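Local coordinates for putative epoxide hydrolase protein (Klebsiella pneumoniae subsp. pneumoniae, PDB 5BOV), which is probably an alpha/beta-hydrolase-fold enzyme, perhaps an epoxide hydrolase or a monoacylglycerol lipase, whose substrate remains to be established, at residues 83-93 / 114-123; 126-134 / 294-302. All blocks are in the same frame, centred on the assembly; numbering follows the deposited sequence.

Contact 1: 83-93 / 114-123; sequences GQPSAMAADIV and RTADIVAALW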
loop_
_atom_site.group_PDB
_atom_site.type_symbol
_atom_site.label_atom_id
_atom_site.label_comp_id
_atom_site.label_asym_id
_atom_site.label_seq_id
_atom_site.Cartn_x
_atom_site.Cartn_y
_atom_site.Cartn_z
ATOM N N GLY A 83 -8.472 -4.265 -9.410
ATOM C CA GLY A 83 -7.307 -3.619 -8.792
ATOM C C GLY A 83 -7.021 -2.179 -9.185
ATOM O O GLY A 83 -5.926 -1.654 -8.891
ATOM N N GLN A 84 -8.015 -1.438 -9.674
ATOM C CA GLN A 84 -7.706 -0.040 -10.040
ATOM C C GLN A 84 -7.491 0.815 -8.780
ATOM O O GLN A 84 -8.025 0.487 -7.682
ATOM C CB GLN A 84 -8.847 0.576 -10.848
ATOM C CG GLN A 84 -10.103 0.934 -10.115
ATOM C CD GLN A 84 -11.154 1.483 -11.058
ATOM O OE1 GLN A 84 -12.116 0.778 -11.462
ATOM N NE2 GLN A 84 -10.999 2.763 -11.424
ATOM N N PRO A 85 -6.733 1.880 -8.882
ATOM C CA PRO A 85 -6.263 2.544 -7.667
ATOM C C PRO A 85 -7.358 3.090 -6.782
ATOM O O PRO A 85 -7.299 2.936 -5.524
ATOM C CB PRO A 85 -5.344 3.667 -8.191
ATOM C CG PRO A 85 -4.841 3.152 -9.522
ATOM C CD PRO A 85 -6.035 2.413 -10.069
ATOM N N SER A 86 -8.378 3.752 -7.343
ATOM C CA SER A 86 -9.347 4.371 -6.498
ATOM C C SER A 86 -10.251 3.365 -5.768
ATOM O O SER A 86 -10.883 3.706 -4.758
ATOM C CB SER A 86 -10.193 5.413 -7.237
ATOM O OG SER A 86 -10.917 4.780 -8.312
ATOM N N ALA A 87 -10.315 2.125 -6.256
ATOM C CA ALA A 87 -11.119 1.089 -5.599
ATOM C C ALA A 87 -10.543 0.791 -4.219
ATOM O O ALA A 87 -11.292 0.674 -3.241
ATOM C CB ALA A 87 -11.224 -0.158 -6.464
HETATM N N MSE A 88 -9.217 0.724 -4.103
HETATM C CA MSE A 88 -8.590 0.478 -2.837
HETATM C C MSE A 88 -8.732 1.657 -1.912
HETATM O O MSE A 88 -8.929 1.459 -0.707
HETATM C CB MSE A 88 -7.114 0.108 -3.009
HETATM C CG MSE A 88 -7.030 -1.164 -3.876
HETATM SE SE MSE A 88 -5.162 -1.705 -4.012
HETATM C CE MSE A 88 -5.347 -2.771 -5.674
ATOM N N ALA A 89 -8.625 2.887 -2.431
ATOM C CA ALA A 89 -8.866 4.065 -1.621
ATOM C C ALA A 89 -10.297 4.066 -1.064
ATOM O O ALA A 89 -10.518 4.305 0.143
ATOM C CB ALA A 89 -8.586 5.317 -2.427
ATOM N N ALA A 90 -11.268 3.749 -1.930
ATOM C CA ALA A 90 -12.663 3.664 -1.477
ATOM C C ALA A 90 -12.825 2.627 -0.374
ATOM O O ALA A 90 -13.555 2.879 0.602
ATOM C CB ALA A 90 -13.578 3.349 -2.646
ATOM N N ASP A 91 -12.109 1.476 -0.484
ATOM C CA ASP A 91 -12.172 0.421 0.507
ATOM C C ASP A 91 -11.745 1.002 1.906
ATOM O O ASP A 91 -12.344 0.705 2.954
ATOM C CB ASP A 91 -11.214 -0.717 0.231
ATOM C CG ASP A 91 -11.526 -1.543 -1.022
ATOM O OD1 ASP A 91 -12.748 -1.630 -1.386
ATOM O OD2 ASP A 91 -10.564 -2.151 -1.534
ATOM N N ILE A 92 -10.694 1.802 1.904
ATOM C CA ILE A 92 -10.197 2.351 3.151
ATOM C C ILE A 92 -11.143 3.340 3.781
ATOM O O ILE A 92 -11.333 3.393 5.011
ATOM C CB ILE A 92 -8.722 2.894 3.012
ATOM C CG1 ILE A 92 -7.783 1.763 2.596
ATOM C CG2 ILE A 92 -8.261 3.587 4.286
ATOM C CD1 ILE A 92 -7.880 0.444 3.375
ATOM N N VAL A 93 -11.774 4.170 2.953
ATOM C CA VAL A 93 -12.759 5.118 3.436
ATOM C C VAL A 93 -13.980 4.328 4.013
ATOM O O VAL A 93 -14.478 4.684 5.078
ATOM C CB VAL A 93 -13.237 6.125 2.383
ATOM C CG1 VAL A 93 -14.379 7.002 2.908
ATOM C CG2 VAL A 93 -12.080 6.978 1.984
ATOM N N ARG A 114 0.211 4.472 -2.554
ATOM C CA ARG A 114 -0.722 4.979 -3.556
ATOM C C ARG A 114 -2.116 5.147 -3.002
ATOM O O ARG A 114 -2.742 6.195 -3.150
ATOM C CB ARG A 114 -0.748 4.050 -4.720
ATOM C CG ARG A 114 -1.609 4.487 -5.849
ATOM C CD ARG A 114 -1.703 3.396 -6.921
ATOM N NE ARG A 114 -2.485 2.287 -6.420
ATOM C CZ ARG A 114 -2.473 1.051 -6.886
ATOM N NH1 ARG A 114 -1.667 0.688 -7.866
ATOM N NH2 ARG A 114 -3.335 0.157 -6.369
ATOM N N THR A 115 -2.565 4.159 -2.216
ATOM C CA THR A 115 -3.873 4.178 -1.672
ATOM C C THR A 115 -4.014 5.328 -0.619
ATOM O O THR A 115 -4.963 6.101 -0.679
ATOM C CB THR A 115 -4.209 2.819 -0.987
ATOM O OG1 THR A 115 -4.163 1.766 -1.975
ATOM C CG2 THR A 115 -5.523 2.838 -0.385
ATOM N N ALA A 116 -3.028 5.458 0.263
ATOM C CA ALA A 116 -3.064 6.549 1.234
ATOM C C ALA A 116 -2.981 7.922 0.567
ATOM O O ALA A 116 -3.670 8.843 0.992
ATOM C CB ALA A 116 -1.875 6.410 2.201
ATOM N N ASP A 117 -2.155 8.044 -0.486
ATOM C CA ASP A 117 -2.023 9.222 -1.263
ATOM C C ASP A 117 -3.447 9.635 -1.809
ATOM O O ASP A 117 -3.813 10.821 -1.753
ATOM C CB ASP A 117 -1.099 9.096 -2.426
ATOM C CG ASP A 117 0.362 8.951 -2.045
ATOM O OD1 ASP A 117 0.723 9.071 -0.850
ATOM O OD2 ASP A 117 1.096 8.580 -2.973
ATOM N N ILE A 118 -4.156 8.669 -2.391
ATOM C CA ILE A 118 -5.451 8.931 -2.953
ATOM C C ILE A 118 -6.440 9.380 -1.864
ATOM O O ILE A 118 -7.202 10.356 -2.112
ATOM C CB ILE A 118 -5.989 7.719 -3.730
ATOM C CG1 ILE A 118 -5.149 7.495 -4.944
ATOM C CG2 ILE A 118 -7.492 7.929 -4.139
ATOM C CD1 ILE A 118 -5.371 6.138 -5.608
ATOM N N VAL A 119 -6.475 8.712 -0.725
ATOM C CA VAL A 119 -7.367 9.136 0.339
ATOM C C VAL A 119 -7.062 10.572 0.734
ATOM O O VAL A 119 -7.974 11.405 0.887
ATOM C CB VAL A 119 -7.346 8.213 1.558
ATOM C CG1 VAL A 119 -8.305 8.655 2.580
ATOM C CG2 VAL A 119 -7.728 6.831 1.103
ATOM N N ALA A 120 -5.769 10.916 0.867
ATOM C CA ALA A 120 -5.404 12.233 1.239
ATOM C C ALA A 120 -5.758 13.272 0.195
ATOM O O ALA A 120 -6.082 14.409 0.535
ATOM C CB ALA A 120 -3.899 12.260 1.562
ATOM N N ALA A 121 -5.632 12.928 -1.081
ATOM C CA ALA A 121 -5.942 13.884 -2.135
ATOM C C ALA A 121 -7.443 14.098 -2.324
ATOM O O ALA A 121 -7.920 15.249 -2.595
ATOM C CB ALA A 121 -5.295 13.384 -3.424
ATOM N N LEU A 122 -8.215 13.041 -2.250
ATOM C CA LEU A 122 -9.658 13.158 -2.545
ATOM C C LEU A 122 -10.516 13.408 -1.339
ATOM O O LEU A 122 -11.578 14.075 -1.469
ATOM C CB LEU A 122 -10.182 11.917 -3.265
ATOM C CG LEU A 122 -9.488 11.547 -4.590
ATOM C CD1 LEU A 122 -10.188 10.367 -5.217
ATOM C CD2 LEU A 122 -9.419 12.688 -5.573
ATOM N N TRP A 123 -10.106 12.896 -0.185
ATOM C CA TRP A 123 -10.809 13.147 1.075
ATOM C C TRP A 123 -9.841 13.666 2.143
ATOM O O TRP A 123 -9.664 13.020 3.199
ATOM C CB TRP A 123 -11.500 11.870 1.534
ATOM C CG TRP A 123 -12.375 11.325 0.520
ATOM C CD1 TRP A 123 -13.637 11.784 0.197
ATOM C CD2 TRP A 123 -12.122 10.201 -0.370
ATOM N NE1 TRP A 123 -14.141 11.044 -0.848
ATOM C CE2 TRP A 123 -13.288 10.008 -1.155
ATOM C CE3 TRP A 123 -11.052 9.348 -0.562
ATOM C CZ2 TRP A 123 -13.383 8.987 -2.144
ATOM C CZ3 TRP A 123 -11.115 8.385 -1.551
ATOM C CH2 TRP A 123 -12.258 8.186 -2.335
HETATM O O HOH W 1 -4.684 2.459 -4.633
#
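Helices 85-93 and 114-122 approach to 8.5 Å between their axes and cross at -71°, with Ala89 and Thr115 nearest in the backbone. A small residue suits this crossing: the methyl of Ala89 sits against the branched side chain of Ile118, its CB a tight 3.3 Å from Ile118 CG2, while Val119 CG2 and the edge of the Trp123 ring close round the same methyl. One turn on, Val93 lays CG2 over a face of the indole in a CH-pi contact, 4.0 Å from the centroid of the six-membered ring; with Leu122 CB opposite, aliphatic carbons lie over both faces, each offset toward the rim.

At the other end Pro85, the first helical residue, which needs no amide hydrogen there, rests its CB on Ile118 CD1. The arginine chain of Arg114 bends at chi3 (70°), which turns the guanidinium so that one face lies against Pro85 CB and CG, and the selenium of selenomethionine Met88 meets it at the edge, 3.5 Å from NH2.

Threonine suits its place by dividing its branches: Thr115 CG2 packs on Ile92 CG1 and on the backbone of Met88 and Ala89, 3.7 Å from Ala89 N, while OG1 takes a water. No direct hydrogen bond joins the helices; this water bridges them, accepting from Arg114 NE at 2.8 Å and donating to Pro85 O and Thr115 OG1. Asn216 and Trp111 O supply further partners to Arg114 and Thr115. The interface is thus mostly apolar, with a water-bridged polar end beside the probable nucleophile elbow that leads into helix 111-122, which the Thr115 side chain touches.

Contact 2: 126-134 / 294-302; sequences RVKSLVSVS and FVQAVVDAD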
loop_
_atom_site.group_PDB
_atom_site.type_symbol
_atom_site.label_atom_id
_atom_site.label_comp_id
_atom_site.label_asym_id
_atom_site.label_seq_id
_atom_site.Cartn_x
_atom_site.Cartn_y
_atom_site.Cartn_z
ATOM N N ARG A 126 -10.313 13.484 6.019
ATOM C CA ARG A 126 -10.203 12.188 6.698
ATOM C C ARG A 126 -8.761 11.863 7.069
ATOM O O ARG A 126 -8.489 10.855 7.734
ATOM C CB ARG A 126 -10.691 11.062 5.812
ATOM C CG ARG A 126 -12.136 11.162 5.267
ATOM C CD ARG A 126 -13.187 11.413 6.292
ATOM N NE ARG A 126 -13.463 10.305 7.190
ATOM C CZ ARG A 126 -14.323 9.312 6.965
ATOM N NH1 ARG A 126 -14.979 9.169 5.826
ATOM N NH2 ARG A 126 -14.453 8.372 7.914
ATOM N N VAL A 127 -7.805 12.649 6.575
ATOM C CA VAL A 127 -6.372 12.322 6.735
ATOM C C VAL A 127 -5.660 13.390 7.555
ATOM O O VAL A 127 -5.442 14.540 7.127
ATOM C CB VAL A 127 -5.652 12.107 5.394
ATOM C CG1 VAL A 127 -4.205 11.652 5.658
ATOM C CG2 VAL A 127 -6.390 11.078 4.566
ATOM N N LYS A 128 -5.324 13.067 8.797
ATOM C CA LYS A 128 -4.617 14.019 9.648
ATOM C C LYS A 128 -3.193 14.317 9.147
ATOM O O LYS A 128 -2.761 15.474 9.144
ATOM C CB LYS A 128 -4.636 13.505 11.113
ATOM C CG LYS A 128 -3.963 14.383 12.090
ATOM C CD LYS A 128 -4.096 13.788 13.520
ATOM C CE LYS A 128 -3.546 14.783 14.495
ATOM N NZ LYS A 128 -2.073 14.839 14.484
ATOM N N SER A 129 -2.430 13.262 8.851
ATOM C CA SER A 129 -1.107 13.395 8.283
ATOM C C SER A 129 -0.834 12.092 7.538
ATOM O O SER A 129 -1.577 11.119 7.694
ATOM C CB SER A 129 -0.069 13.611 9.334
ATOM O OG SER A 129 0.093 12.448 10.192
ATOM N N LEU A 130 0.183 12.135 6.716
ATOM C CA LEU A 130 0.542 11.074 5.787
ATOM C C LEU A 130 2.021 10.749 5.773
ATOM O O LEU A 130 2.861 11.649 5.806
ATOM C CB LEU A 130 0.158 11.575 4.377
ATOM C CG LEU A 130 0.499 10.711 3.197
ATOM C CD1 LEU A 130 -0.223 9.355 3.262
ATOM C CD2 LEU A 130 0.217 11.445 1.870
ATOM N N VAL A 131 2.356 9.442 5.858
ATOM C CA VAL A 131 3.678 8.961 5.586
ATOM C C VAL A 131 3.584 8.177 4.285
ATOM O O VAL A 131 2.894 7.180 4.208
ATOM C CB VAL A 131 4.271 8.103 6.713
ATOM C CG1 VAL A 131 5.607 7.550 6.314
ATOM C CG2 VAL A 131 4.430 8.958 7.955
ATOM N N SER A 132 4.260 8.672 3.250
ATOM C CA SER A 132 4.168 8.057 1.910
ATOM C C SER A 132 5.547 7.632 1.453
ATOM O O SER A 132 6.382 8.455 1.028
ATOM C CB SER A 132 3.535 9.054 0.922
ATOM O OG SER A 132 3.215 8.426 -0.311
ATOM N N VAL A 133 5.807 6.331 1.501
ATOM C CA VAL A 133 7.088 5.844 1.066
ATOM C C VAL A 133 7.197 5.948 -0.478
ATOM O O VAL A 133 6.257 5.545 -1.193
ATOM C CB VAL A 133 7.344 4.378 1.437
ATOM C CG1 VAL A 133 8.663 3.858 0.881
ATOM C CG2 VAL A 133 7.253 4.184 2.931
ATOM N N SER A 134 8.298 6.475 -0.943
ATOM C CA SER A 134 8.560 6.738 -2.395
ATOM C C SER A 134 7.759 7.891 -2.965
ATOM O O SER A 134 7.701 8.033 -4.181
ATOM C CB SER A 134 8.486 5.472 -3.260
ATOM O OG SER A 134 9.391 4.499 -2.740
ATOM N N PHE A 294 10.545 3.830 10.749
ATOM C CA PHE A 294 9.209 4.049 10.249
ATOM C C PHE A 294 8.280 4.580 11.360
ATOM O O PHE A 294 7.496 5.521 11.120
ATOM C CB PHE A 294 8.644 2.767 9.650
ATOM C CG PHE A 294 7.445 2.996 8.817
ATOM C CD1 PHE A 294 6.178 2.981 9.334
ATOM C CD2 PHE A 294 7.597 3.200 7.444
ATOM C CE1 PHE A 294 5.078 3.195 8.545
ATOM C CE2 PHE A 294 6.477 3.421 6.658
ATOM C CZ PHE A 294 5.239 3.418 7.227
ATOM N N VAL A 295 8.340 3.956 12.521
ATOM C CA VAL A 295 7.633 4.476 13.674
ATOM C C VAL A 295 7.963 5.979 13.932
ATOM O O VAL A 295 7.027 6.772 14.137
ATOM C CB VAL A 295 7.952 3.652 14.917
ATOM C CG1 VAL A 295 7.394 4.317 16.187
ATOM C CG2 VAL A 295 7.404 2.268 14.807
ATOM N N GLN A 296 9.216 6.319 13.904
ATOM C CA GLN A 296 9.638 7.731 14.113
ATOM C C GLN A 296 8.980 8.642 13.083
ATOM O O GLN A 296 8.528 9.748 13.384
ATOM C CB GLN A 296 11.160 7.910 14.091
ATOM C CG GLN A 296 11.610 9.289 14.602
ATOM C CD GLN A 296 11.291 9.499 16.050
ATOM O OE1 GLN A 296 11.702 8.689 16.934
ATOM N NE2 GLN A 296 10.496 10.527 16.367
ATOM N N ALA A 297 8.952 8.186 11.826
ATOM C CA ALA A 297 8.272 8.951 10.798
ATOM C C ALA A 297 6.772 9.175 11.029
ATOM O O ALA A 297 6.247 10.270 10.814
ATOM C CB ALA A 297 8.492 8.316 9.430
ATOM N N VAL A 298 6.089 8.162 11.505
ATOM C CA VAL A 298 4.648 8.290 11.799
ATOM C C VAL A 298 4.441 9.257 12.965
ATOM O O VAL A 298 3.604 10.133 12.868
ATOM C CB VAL A 298 3.990 6.904 12.126
ATOM C CG1 VAL A 298 2.576 7.068 12.639
ATOM C CG2 VAL A 298 3.996 5.988 10.874
ATOM N N VAL A 299 5.242 9.117 14.009
ATOM C CA VAL A 299 5.132 10.028 15.177
ATOM C C VAL A 299 5.423 11.495 14.715
ATOM O O VAL A 299 4.679 12.430 15.067
ATOM C CB VAL A 299 6.105 9.637 16.282
ATOM C CG1 VAL A 299 6.181 10.726 17.319
ATOM C CG2 VAL A 299 5.689 8.286 16.863
ATOM N N ASP A 300 6.468 11.665 13.916
ATOM C CA ASP A 300 6.865 12.990 13.431
ATOM C C ASP A 300 5.834 13.598 12.516
ATOM O O ASP A 300 5.516 14.765 12.632
ATOM C CB ASP A 300 8.214 12.953 12.782
ATOM C CG ASP A 300 9.340 12.648 13.747
ATOM O OD1 ASP A 300 9.187 12.726 15.005
ATOM O OD2 ASP A 300 10.453 12.352 13.274
ATOM N N ALA A 301 5.245 12.790 11.635
ATOM C CA ALA A 301 4.217 13.328 10.755
ATOM C C ALA A 301 2.958 13.710 11.520
ATOM O O ALA A 301 2.310 14.718 11.204
ATOM C CB ALA A 301 3.904 12.311 9.655
ATOM N N ASP A 302 2.654 12.951 12.572
ATOM C CA ASP A 302 1.493 13.214 13.395
ATOM C C ASP A 302 1.598 14.583 14.157
ATOM O O ASP A 302 0.553 15.106 14.577
ATOM C CB ASP A 302 1.324 12.035 14.407
ATOM C CG ASP A 302 0.176 12.232 15.358
ATOM O OD1 ASP A 302 -1.048 12.200 14.984
ATOM O OD2 ASP A 302 0.485 12.353 16.586
HETATM O O HOH W 2 1.326 10.177 11.147
#
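Lys128 and Asp302 form the salt bridge of this contact, with Lys128 NZ 2.9 Å from Asp302 OD1. The ammonium comes from above the carboxylate plane, 68° out of it, and the lysine gets there by running extended as far as CE and bending at its last torsion (chi4 -75°). A long, flexible side chain suits this partly exposed corner. Asp302 OD2 is hydrogen-bonded to Tyr59 OH, while Asp105 brings a second carboxylate close to OD1; the lysine charge probably offsets that crowding of negative groups.

Next inward, Ser129 reaches the helix through a water that donates to its OG at 2.8 Å and to Val298 O at 2.9 Å. Its hydroxyl is also hydrogen-bonded to Asp105 OD1, and the small side chain lets the strand lie close to the backbone of Ala301.

Beyond the serine the contact is apolar. Val131 points at the helix and divides its methyls: CG2 lies 3.8 Å from Ala301 CB and also packs on Val298, whereas CG1 faces Ala297 CB and Phe294. The two alanines allow the helix axis to come within 7.7 Å of the strand, and beta-branched valine fits the extended backbone opposite. Val133 CG2 then meets the Phe294 ring at its edge, 3.9 Å from CE2.

The helix runs roughly antiparallel to strand 129-133, at 149°, and packs on one side of the sheet, where Val131 and Phe294 also touch Ala107 of strand 104-108 and Leu250 of strand 247-252; Leu130 points the other way, onto helix 111-122.

From the N terminus, the chain enters contact 1 on helix 85-98, passes through strand 104-108, and closes a short loop when helix 111-122 returns against it. Contact 2 opens directly afterwards on strand 127-133 and closes only after about 160 residues, when the C-terminal helix 291-303 arrives; the two loops therefore follow in series, neither nesting nor crossing. Contact 1 joins two helices on one side of the central sheet, whereas contact 2 fastens the last helix to the other. They meet where helix 111-122 packs on its successor strand: Asp117 OD1 and Ser132 OG probably share a hydrogen bond, and Ala116 touches Leu130.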